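Local coordinates for glycerophosphoryl diester phosphodiesterase (Agrobacterium tumefaciens str. C58, PDB 3KS6), which belongs to the glycerophosphoryl diester phosphodiesterase family, whose members have a TIM-barrel fold, and carries a magnesium ion in this structure, at residues P162-Q167 with G171-T176. Sequence-based numbering, arbitrary orientation.
Sequences PSVLQQ and GAVIET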
loop_
_atom_site.group_PDB
_atom_site.type_symbol
_atom_site.label_atom_id
_atom_site.label_comp_id
_atom_site.label_asym_id
_atom_site.label_seq_id
_atom_site.Cartn_x
_atom_site.Cartn_y
_atom_site.Cartn_z
ATOM N N PRO A 162 -7.783 12.469 -3.219
ATOM C CA PRO A 162 -8.115 13.907 -3.123
ATOM C C PRO A 162 -9.480 14.273 -3.756
ATOM O O PRO A 162 -10.230 15.060 -3.157
ATOM C CB PRO A 162 -6.906 14.594 -3.796
ATOM C CG PRO A 162 -5.746 13.630 -3.428
ATOM C CD PRO A 162 -6.388 12.250 -3.647
ATOM N N SER A 163 -9.790 13.692 -4.920
ATOM C CA SER A 163 -11.066 13.946 -5.639
ATOM C C SER A 163 -12.284 13.515 -4.859
ATOM O O SER A 163 -13.253 14.266 -4.719
ATOM C CB SER A 163 -11.065 13.200 -6.973
ATOM O OG SER A 163 -10.153 13.814 -7.823
ATOM N N VAL A 164 -12.250 12.294 -4.346
ATOM C CA VAL A 164 -13.328 11.786 -3.511
ATOM C C VAL A 164 -13.487 12.652 -2.242
ATOM O O VAL A 164 -14.595 13.053 -1.893
ATOM C CB VAL A 164 -13.133 10.252 -3.200
ATOM C CG1 VAL A 164 -14.112 9.747 -2.128
ATOM C CG2 VAL A 164 -13.282 9.429 -4.512
ATOM N N LEU A 165 -12.366 12.990 -1.590
ATOM C CA LEU A 165 -12.420 13.753 -0.345
ATOM C C LEU A 165 -13.024 15.133 -0.588
ATOM O O LEU A 165 -13.830 15.607 0.200
ATOM C CB LEU A 165 -11.015 13.909 0.262
ATOM C CG LEU A 165 -10.882 14.700 1.593
ATOM C CD1 LEU A 165 -11.777 14.116 2.711
ATOM C CD2 LEU A 165 -9.419 14.709 2.056
ATOM N N GLN A 166 -12.604 15.766 -1.683
ATOM C CA GLN A 166 -13.056 17.107 -2.042
ATOM C C GLN A 166 -14.510 17.135 -2.465
ATOM O O GLN A 166 -15.246 18.070 -2.126
ATOM C CB GLN A 166 -12.194 17.666 -3.184
ATOM C CG GLN A 166 -12.705 19.010 -3.768
ATOM C CD GLN A 166 -11.614 19.852 -4.409
ATOM O OE1 GLN A 166 -11.799 20.379 -5.508
ATOM N NE2 GLN A 166 -10.475 19.983 -3.734
ATOM N N GLN A 167 -14.925 16.109 -3.202
ATOM C CA GLN A 167 -16.273 16.085 -3.762
ATOM C C GLN A 167 -17.321 15.531 -2.816
ATOM O O GLN A 167 -18.344 16.162 -2.581
ATOM C CB GLN A 167 -16.196 15.400 -5.102
ATOM C CG GLN A 167 -15.359 16.183 -6.076
ATOM C CD GLN A 167 -15.139 15.442 -7.326
ATOM O OE1 GLN A 167 -15.936 14.572 -7.713
ATOM N NE2 GLN A 167 -14.008 15.737 -7.985
ATOM N N GLY A 171 -17.540 14.872 5.744
ATOM C CA GLY A 171 -18.705 14.317 6.417
ATOM C C GLY A 171 -19.225 13.073 5.733
ATOM O O GLY A 171 -19.450 12.054 6.407
ATOM N N ALA A 172 -19.357 13.159 4.399
ATOM C CA ALA A 172 -19.865 12.043 3.572
ATOM C C ALA A 172 -18.828 10.946 3.412
ATOM O O ALA A 172 -19.199 9.754 3.266
ATOM C CB ALA A 172 -20.331 12.519 2.227
ATOM N N VAL A 173 -17.548 11.306 3.399
ATOM C CA VAL A 173 -16.506 10.258 3.398
ATOM C C VAL A 173 -16.646 9.410 4.663
ATOM O O VAL A 173 -16.624 8.182 4.617
ATOM C CB VAL A 173 -15.080 10.818 3.276
ATOM C CG1 VAL A 173 -14.009 9.731 3.670
ATOM C CG2 VAL A 173 -14.818 11.362 1.873
ATOM N N ILE A 174 -16.847 10.073 5.803
ATOM C CA ILE A 174 -16.975 9.400 7.068
ATOM C C ILE A 174 -18.268 8.573 7.117
ATOM O O ILE A 174 -18.223 7.419 7.554
ATOM C CB ILE A 174 -16.868 10.420 8.270
ATOM C CG1 ILE A 174 -15.441 10.975 8.335
ATOM C CG2 ILE A 174 -17.264 9.766 9.599
ATOM C CD1 ILE A 174 -15.318 12.289 9.175
ATOM N N GLU A 175 -19.384 9.153 6.641
ATOM C CA GLU A 175 -20.672 8.435 6.526
ATOM C C GLU A 175 -20.480 7.102 5.807
ATOM O O GLU A 175 -20.956 6.042 6.239
ATOM C CB GLU A 175 -21.665 9.211 5.625
ATOM C CG GLU A 175 -22.298 10.479 6.168
ATOM C CD GLU A 175 -23.011 11.315 5.077
ATOM O OE1 GLU A 175 -23.168 10.857 3.901
ATOM O OE2 GLU A 175 -23.410 12.457 5.416
ATOM N N THR A 176 -19.813 7.209 4.666
ATOM C CA THR A 176 -19.626 6.119 3.750
ATOM C C THR A 176 -18.784 5.009 4.348
ATOM O O THR A 176 -19.130 3.811 4.277
ATOM C CB THR A 176 -19.008 6.639 2.432
ATOM O OG1 THR A 176 -19.865 7.657 1.900
ATOM C CG2 THR A 176 -18.841 5.498 1.426
#
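One methyl group of Val173, CG2, meets the backbone and side chains of Val164 and Leu165 where helix 162-179 of a TIM barrel bends sharply. This helix forms the crossover of a beta-alpha-beta unit between the parallel strands 156-160 and 184-188. Only three residues separate 162-167 from 171-176, yet the CA atoms of Leu165 and Val173 lie 6.6 Å apart, far less than eight residues of a straight helix would span.

Val173 CG2 rests 4.0 Å from Leu165 CA and 4.1 Å from the carbonyl oxygen Val164 O. Leu165 CD1 approaches the same methyl from one flank at 4.2 Å, the two side chains crossing at about a right angle, while Val164 CG1 stands looser at 4.4 Å. The side-chain contacts are apolar, and no hydrogen bond crosses between the segments. Val173 sets CG1 anti to its backbone N (chi1 165°), which places CG2 beside that nitrogen and in reach of the earlier turn.

Beyond this first shell, Val173 also packs on Trp158 and Val160 of one flanking strand and on Ile185 of the other. Leu165 touches Val160 as well, and reaches Leu196 of helix 194-202, so the bend is seated against the barrel wall and the next helix. Within the first turn, Val164 N is hydrogen-bonded to Ser161 OG, just before the helix.

One residue before Val173, Ala172 O accepts two bonds from Thr176, on opposite faces of its plane. Thr176 N lies 3.0 Å from Ala172 O. Thr176 OG1 lies 2.6 Å from Ala172 O and is tilted 25° from the carbonyl plane.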